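Local coordinates for protein class I phosphodiesterase PDEB1 (PDB 2R8Q) that belongs to the class I phosphodiesterases and holds a zinc ion, a magnesium ion and 3-isobutyl-1-methylxanthine within an all-helical catalytic domain, at residues H219-L229 with H241-K251. Sequence-based numbering, arbitrary orientation.
Sequences HADALSRFTEL and HRRLVMETLIK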
ATOM      1  N   HIS A 219     -17.749  -7.194 -10.225  1.00 19.68           N
ATOM      2  CA  HIS A 219     -19.114  -7.622  -9.930  1.00 20.60           C
ATOM      3  C   HIS A 219     -19.642  -8.804 -10.744  1.00 20.49           C
ATOM      4  O   HIS A 219     -20.099  -9.795 -10.177  1.00 20.26           O
ATOM      5  CB  HIS A 219     -20.075  -6.443 -10.076  1.00 20.71           C
ATOM      6  CG  HIS A 219     -21.474  -6.767  -9.662  1.00 22.63           C
ATOM      7  ND1 HIS A 219     -21.836  -6.944  -8.343  1.00 22.11           N
ATOM      8  CD2 HIS A 219     -22.587  -7.012 -10.393  1.00 22.43           C
ATOM      9  CE1 HIS A 219     -23.111  -7.287  -8.282  1.00 23.11           C
ATOM     10  NE2 HIS A 219     -23.589  -7.335  -9.512  1.00 23.01           N
ATOM     11  N   ALA A 220     -19.595  -8.693 -12.066  1.00 21.30           N
ATOM     12  CA  ALA A 220     -20.090  -9.758 -12.931  1.00 22.04           C
ATOM     13  C   ALA A 220     -19.414 -11.091 -12.628  1.00 21.98           C
ATOM     14  O   ALA A 220     -20.082 -12.124 -12.516  1.00 22.73           O
ATOM     15  CB  ALA A 220     -19.879  -9.382 -14.396  1.00 23.34           C
ATOM     16  N   ASP A 221     -18.094 -11.069 -12.491  1.00 22.31           N
ATOM     17  CA  ASP A 221     -17.348 -12.287 -12.206  1.00 21.81           C
ATOM     18  C   ASP A 221     -17.718 -12.843 -10.834  1.00 21.31           C
ATOM     19  O   ASP A 221     -17.867 -14.056 -10.663  1.00 20.96           O
ATOM     20  CB  ASP A 221     -15.845 -12.011 -12.263  1.00 25.52           C
ATOM     21  CG  ASP A 221     -15.021 -13.274 -12.159  1.00 28.34           C
ATOM     22  OD1 ASP A 221     -15.175 -14.152 -13.032  1.00 31.94           O
ATOM     23  OD2 ASP A 221     -14.222 -13.388 -11.208  1.00 30.51           O
ATOM     24  N   ALA A 222     -17.867 -11.951  -9.863  1.00 20.63           N
ATOM     25  CA  ALA A 222     -18.222 -12.341  -8.505  1.00 19.82           C
ATOM     26  C   ALA A 222     -19.566 -13.061  -8.488  1.00 20.00           C
ATOM     27  O   ALA A 222     -19.733 -14.072  -7.803  1.00 20.10           O
ATOM     28  CB  ALA A 222     -18.280 -11.107  -7.609  1.00 20.62           C
ATOM     29  N   LEU A 223     -20.528 -12.538  -9.240  1.00 20.84           N
ATOM     30  CA  LEU A 223     -21.847 -13.160  -9.290  1.00 21.48           C
ATOM     31  C   LEU A 223     -21.777 -14.486 -10.043  1.00 22.26           C
ATOM     32  O   LEU A 223     -22.442 -15.451  -9.667  1.00 23.21           O
ATOM     33  CB  LEU A 223     -22.862 -12.221  -9.952  1.00 22.85           C
ATOM     34  CG  LEU A 223     -24.311 -12.717 -10.035  1.00 24.19           C
ATOM     35  CD1 LEU A 223     -24.784 -13.186  -8.667  1.00 24.22           C
ATOM     36  CD2 LEU A 223     -25.204 -11.597 -10.557  1.00 25.55           C
ATOM     37  N   SER A 224     -20.967 -14.529 -11.096  1.00 21.65           N
ATOM     38  CA  SER A 224     -20.797 -15.742 -11.892  1.00 23.19           C
ATOM     39  C   SER A 224     -20.273 -16.884 -11.025  1.00 22.03           C
ATOM     40  O   SER A 224     -20.786 -18.002 -11.077  1.00 21.66           O
ATOM     41  CB  SER A 224     -19.817 -15.486 -13.041  1.00 23.98           C
ATOM     42  OG  SER A 224     -19.507 -16.684 -13.740  1.00 26.65           O
ATOM     43  N   ARG A 225     -19.245 -16.598 -10.231  1.00 19.92           N
ATOM     44  CA  ARG A 225     -18.663 -17.612  -9.367  1.00 19.67           C
ATOM     45  C   ARG A 225     -19.639 -18.029  -8.272  1.00 19.02           C
ATOM     46  O   ARG A 225     -19.691 -19.201  -7.899  1.00 18.97           O
ATOM     47  CB  ARG A 225     -17.339 -17.108  -8.778  1.00 20.38           C
ATOM     48  CG  ARG A 225     -16.239 -17.013  -9.839  1.00 22.80           C
ATOM     49  CD  ARG A 225     -14.887 -16.586  -9.286  1.00 26.57           C
ATOM     50  NE  ARG A 225     -14.888 -15.209  -8.805  1.00 28.88           N
ATOM     51  CZ  ARG A 225     -14.967 -14.865  -7.524  1.00 31.82           C
ATOM     52  NH1 ARG A 225     -15.049 -15.803  -6.590  1.00 33.42           N
ATOM     53  NH2 ARG A 225     -14.967 -13.585  -7.175  1.00 34.46           N
ATOM     54  N   PHE A 226     -20.421 -17.076  -7.769  1.00 21.43           N
ATOM     55  CA  PHE A 226     -21.408 -17.386  -6.738  1.00 23.02           C
ATOM     56  C   PHE A 226     -22.460 -18.326  -7.315  1.00 24.27           C
ATOM     57  O   PHE A 226     -22.890 -19.275  -6.658  1.00 24.04           O
ATOM     58  CB  PHE A 226     -22.112 -16.118  -6.248  1.00 25.43           C
ATOM     59  CG  PHE A 226     -23.293 -16.397  -5.357  1.00 26.59           C
ATOM     60  CD1 PHE A 226     -23.113 -16.708  -4.014  1.00 28.04           C
ATOM     61  CD2 PHE A 226     -24.584 -16.404  -5.879  1.00 28.85           C
ATOM     62  CE1 PHE A 226     -24.205 -17.026  -3.200  1.00 30.10           C
ATOM     63  CE2 PHE A 226     -25.679 -16.721  -5.075  1.00 28.88           C
ATOM     64  CZ  PHE A 226     -25.488 -17.032  -3.735  1.00 28.93           C
ATOM     65  N   THR A 227     -22.876 -18.048  -8.546  1.00 25.04           N
ATOM     66  CA  THR A 227     -23.881 -18.864  -9.217  1.00 26.03           C
ATOM     67  C   THR A 227     -23.374 -20.288  -9.437  1.00 25.36           C
ATOM     68  O   THR A 227     -24.122 -21.253  -9.260  1.00 25.64           O
ATOM     69  CB  THR A 227     -24.273 -18.248 -10.567  1.00 28.36           C
ATOM     70  OG1 THR A 227     -24.683 -16.889 -10.365  1.00 32.11           O
ATOM     71  CG2 THR A 227     -25.423 -19.027 -11.192  1.00 30.35           C
ATOM     72  N   GLU A 228     -22.106 -20.420  -9.823  1.00 23.64           N
ATOM     73  CA  GLU A 228     -21.523 -21.741 -10.041  1.00 22.47           C
ATOM     74  C   GLU A 228     -21.519 -22.494  -8.712  1.00 23.40           C
ATOM     75  O   GLU A 228     -21.709 -23.709  -8.676  1.00 23.00           O
ATOM     76  CB  GLU A 228     -20.096 -21.616 -10.587  1.00 22.57           C
ATOM     77  CG  GLU A 228     -19.390 -22.946 -10.861  1.00 22.98           C
ATOM     78  CD  GLU A 228     -20.192 -23.872 -11.761  1.00 25.92           C
ATOM     79  OE1 GLU A 228     -20.820 -23.379 -12.721  1.00 27.11           O
ATOM     80  OE2 GLU A 228     -20.185 -25.097 -11.515  1.00 26.17           O
ATOM     81  N   LEU A 229     -21.306 -21.765  -7.620  1.00 23.42           N
ATOM     82  CA  LEU A 229     -21.308 -22.369  -6.292  1.00 25.12           C
ATOM     83  C   LEU A 229     -22.681 -22.988  -6.050  1.00 27.19           C
ATOM     84  O   LEU A 229     -22.796 -24.104  -5.544  1.00 26.83           O
ATOM     85  CB  LEU A 229     -21.023 -21.304  -5.227  1.00 26.53           C
ATOM     86  CG  LEU A 229     -21.253 -21.699  -3.767  1.00 26.39           C
ATOM     87  CD1 LEU A 229     -20.327 -22.835  -3.393  1.00 27.43           C
ATOM     88  CD2 LEU A 229     -21.017 -20.495  -2.866  1.00 27.07           C
ATOM     89  N   HIS A 241     -15.944 -22.544  -0.300  1.00 15.52           N
ATOM     90  CA  HIS A 241     -17.357 -22.240  -0.461  1.00 16.74           C
ATOM     91  C   HIS A 241     -17.757 -21.181   0.556  1.00 15.59           C
ATOM     92  O   HIS A 241     -18.432 -20.201   0.223  1.00 15.44           O
ATOM     93  CB  HIS A 241     -18.208 -23.493  -0.251  1.00 15.40           C
ATOM     94  CG  HIS A 241     -18.242 -24.405  -1.437  1.00 17.82           C
ATOM     95  ND1 HIS A 241     -19.148 -25.437  -1.554  1.00 18.23           N
ATOM     96  CD2 HIS A 241     -17.495 -24.427  -2.567  1.00 18.58           C
ATOM     97  CE1 HIS A 241     -18.959 -26.056  -2.706  1.00 18.92           C
ATOM     98  NE2 HIS A 241     -17.962 -25.462  -3.340  1.00 18.49           N
ATOM     99  N   ARG A 242     -17.335 -21.377   1.801  1.00 15.82           N
ATOM    100  CA  ARG A 242     -17.667 -20.426   2.847  1.00 14.66           C
ATOM    101  C   ARG A 242     -16.990 -19.082   2.587  1.00 15.41           C
ATOM    102  O   ARG A 242     -17.540 -18.029   2.919  1.00 15.76           O
ATOM    103  CB  ARG A 242     -17.279 -20.983   4.223  1.00 14.77           C
ATOM    104  CG  ARG A 242     -17.950 -22.314   4.546  1.00 15.51           C
ATOM    105  CD  ARG A 242     -17.934 -22.597   6.041  1.00 15.48           C
ATOM    106  NE  ARG A 242     -16.602 -22.398   6.600  1.00 16.23           N
ATOM    107  CZ  ARG A 242     -15.585 -23.240   6.447  1.00 16.33           C
ATOM    108  NH1 ARG A 242     -15.736 -24.366   5.758  1.00 18.08           N
ATOM    109  NH2 ARG A 242     -14.401 -22.941   6.963  1.00 17.78           N
ATOM    110  N   ARG A 243     -15.804 -19.108   1.980  1.00 15.70           N
ATOM    111  CA  ARG A 243     -15.110 -17.858   1.682  1.00 15.02           C
ATOM    112  C   ARG A 243     -15.906 -17.068   0.651  1.00 16.25           C
ATOM    113  O   ARG A 243     -16.072 -15.854   0.783  1.00 16.50           O
ATOM    114  CB  ARG A 243     -13.698 -18.118   1.147  1.00 16.03           C
ATOM    115  CG  ARG A 243     -12.891 -16.835   0.914  1.00 17.50           C
ATOM    116  CD  ARG A 243     -12.828 -15.992   2.186  1.00 21.18           C
ATOM    117  NE  ARG A 243     -12.506 -16.810   3.354  1.00 20.03           N
ATOM    118  CZ  ARG A 243     -11.277 -17.166   3.708  1.00 21.00           C
ATOM    119  NH1 ARG A 243     -10.230 -16.767   2.995  1.00 20.54           N
ATOM    120  NH2 ARG A 243     -11.095 -17.945   4.766  1.00 21.84           N
ATOM    121  N   LEU A 244     -16.400 -17.754  -0.379  1.00 15.84           N
ATOM    122  CA  LEU A 244     -17.186 -17.092  -1.409  1.00 15.95           C
ATOM    123  C   LEU A 244     -18.481 -16.549  -0.796  1.00 14.80           C
ATOM    124  O   LEU A 244     -18.986 -15.506  -1.212  1.00 15.45           O
ATOM    125  CB  LEU A 244     -17.490 -18.063  -2.555  1.00 17.52           C
ATOM    126  CG  LEU A 244     -18.302 -17.513  -3.732  1.00 19.21           C
ATOM    127  CD1 LEU A 244     -17.715 -16.199  -4.226  1.00 19.02           C
ATOM    128  CD2 LEU A 244     -18.310 -18.547  -4.848  1.00 18.95           C
ATOM    129  N   VAL A 245     -19.017 -17.250   0.199  1.00 14.83           N
ATOM    130  CA  VAL A 245     -20.224 -16.780   0.868  1.00 14.63           C
ATOM    131  C   VAL A 245     -19.912 -15.476   1.604  1.00 14.34           C
ATOM    132  O   VAL A 245     -20.706 -14.536   1.571  1.00 14.43           O
ATOM    133  CB  VAL A 245     -20.763 -17.827   1.876  1.00 15.36           C
ATOM    134  CG1 VAL A 245     -21.765 -17.170   2.831  1.00 15.36           C
ATOM    135  CG2 VAL A 245     -21.439 -18.968   1.122  1.00 17.57           C
ATOM    136  N   MET A 246     -18.751 -15.417   2.256  1.00 13.71           N
ATOM    137  CA  MET A 246     -18.347 -14.210   2.975  1.00 13.89           C
ATOM    138  C   MET A 246     -18.209 -13.037   2.011  1.00 12.81           C
ATOM    139  O   MET A 246     -18.682 -11.929   2.285  1.00 13.41           O
ATOM    140  CB  MET A 246     -17.004 -14.424   3.679  1.00 14.97           C
ATOM    141  CG  MET A 246     -17.032 -15.399   4.844  1.00 16.01           C
ATOM    142  SD  MET A 246     -15.368 -15.663   5.528  1.00 16.62           S
ATOM    143  CE  MET A 246     -15.135 -14.135   6.421  1.00 17.46           C
ATOM    144  N   GLU A 247     -17.557 -13.282   0.877  1.00 14.15           N
ATOM    145  CA  GLU A 247     -17.350 -12.231  -0.111  1.00 15.06           C
ATOM    146  C   GLU A 247     -18.669 -11.745  -0.686  1.00 14.47           C
ATOM    147  O   GLU A 247     -18.852 -10.553  -0.918  1.00 14.80           O
ATOM    148  CB  GLU A 247     -16.448 -12.734  -1.243  1.00 15.48           C
ATOM    149  CG  GLU A 247     -15.062 -13.153  -0.774  1.00 16.43           C
ATOM    150  CD  GLU A 247     -14.279 -13.890  -1.846  1.00 20.08           C
ATOM    151  OE1 GLU A 247     -14.910 -14.412  -2.788  1.00 25.32           O
ATOM    152  OE2 GLU A 247     -13.036 -13.959  -1.739  1.00 22.30           O
ATOM    153  N   THR A 248     -19.588 -12.675  -0.917  1.00 15.18           N
ATOM    154  CA  THR A 248     -20.883 -12.318  -1.472  1.00 13.72           C
ATOM    155  C   THR A 248     -21.702 -11.518  -0.462  1.00 14.15           C
ATOM    156  O   THR A 248     -22.419 -10.587  -0.840  1.00 15.26           O
ATOM    157  CB  THR A 248     -21.650 -13.574  -1.907  1.00 15.83           C
ATOM    158  OG1 THR A 248     -20.842 -14.316  -2.824  1.00 16.45           O
ATOM    159  CG2 THR A 248     -22.951 -13.195  -2.598  1.00 15.98           C
ATOM    160  N   LEU A 249     -21.597 -11.878   0.815  1.00 13.52           N
ATOM    161  CA  LEU A 249     -22.319 -11.155   1.856  1.00 13.46           C
ATOM    162  C   LEU A 249     -21.810  -9.726   1.996  1.00 13.01           C
ATOM    163  O   LEU A 249     -22.612  -8.798   2.089  1.00 14.04           O
ATOM    164  CB  LEU A 249     -22.210 -11.866   3.208  1.00 14.83           C
ATOM    165  CG  LEU A 249     -23.083 -13.110   3.396  1.00 14.02           C
ATOM    166  CD1 LEU A 249     -22.699 -13.805   4.689  1.00 16.59           C
ATOM    167  CD2 LEU A 249     -24.558 -12.713   3.409  1.00 16.30           C
ATOM    168  N   ILE A 250     -20.491  -9.527   2.018  1.00 13.31           N
ATOM    169  CA  ILE A 250     -20.008  -8.157   2.155  1.00 14.55           C
ATOM    170  C   ILE A 250     -20.384  -7.344   0.922  1.00 15.15           C
ATOM    171  O   ILE A 250     -20.658  -6.149   1.027  1.00 15.62           O
ATOM    172  CB  ILE A 250     -18.473  -8.080   2.429  1.00 14.28           C
ATOM    173  CG1 ILE A 250     -18.114  -6.642   2.829  1.00 14.98           C
ATOM    174  CG2 ILE A 250     -17.674  -8.522   1.203  1.00 16.30           C
ATOM    175  CD1 ILE A 250     -16.742  -6.482   3.472  1.00 15.64           C
ATOM    176  N   LYS A 251     -20.430  -7.988  -0.241  1.00 14.83           N
ATOM    177  CA  LYS A 251     -20.832  -7.286  -1.455  1.00 15.22           C
ATOM    178  C   LYS A 251     -22.287  -6.860  -1.291  1.00 14.86           C
ATOM    179  O   LYS A 251     -22.656  -5.732  -1.619  1.00 15.20           O
ATOM    180  CB  LYS A 251     -20.703  -8.189  -2.683  1.00 16.31           C
ATOM    181  CG  LYS A 251     -19.321  -8.197  -3.316  1.00 16.79           C
ATOM    182  CD  LYS A 251     -19.305  -9.001  -4.612  1.00 18.77           C
ATOM    183  CE  LYS A 251     -20.319  -8.477  -5.625  1.00 18.83           C
ATOM    184  NZ  LYS A 251     -20.107  -7.043  -5.973  1.00 19.20           N
TER
HETATM  185  O   HOH W   1     -19.486 -13.131  -4.981  1.00 21.67           O
HETATM  186  O   HOH W   2     -16.332 -12.859  -4.901  1.00 28.50           O
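Leu229 faces His241 and His219 meets Lys251 at the two ends of a roughly antiparallel helix pair, whose axes approach to 10.4 Å with 136° between their N-to-C directions. The pair is a worked example of an interface graded along its length, with mostly leucine and valine contacts at the Leu229 end and polar or water-mediated ones toward His219. Leu229 CD1 sits over one face of the His241 imidazole, while ND1 of that ring is held by the backbone N of Glu235. The other methyl, Leu229 CD2, reaches tip to tip toward Leu244 CD2, 3.9 Å away, and Val245 CG2 borders the same methyl. With CG of Leu244 anti to its backbone N (chi1 -179°), CD2 is carried onto the main chain of Arg225, 3.4 Å from Arg225 O.

Midway, the Thr248 and Phe226 side chains cross at about a right angle, with Thr248 CG2 making an off-centre CH-pi contact to the ring. Thr248 OG1 donates back to Leu244 O at 2.7 Å, on the opposite face of that carbonyl from Thr248 N, and accepts from a water that also bonds weakly to Ala222 O. A second water joins Arg225 NH2 (2.7 Å) to Glu247 OE1 (3.0 Å), bridging opposite charges too far apart for a direct salt bridge; Asp221 OD2 holds Arg225 NE.

The Lys251 chain, bent at chi3 and chi4, runs past Ala222 CB and delivers NZ to His219 ND1 at 2.9 Å, in the ring plane. Phe317 of helix 302-324 adds a cation-pi contact to Lys251 and meets the His219 ring. The whole is an obliquely crossed hairpin of consecutive helices, 219-232 and 239-254, in the all-helical phosphodiesterase catalytic fold; the Lys251 side chain lies about 10 Å from the zinc ion.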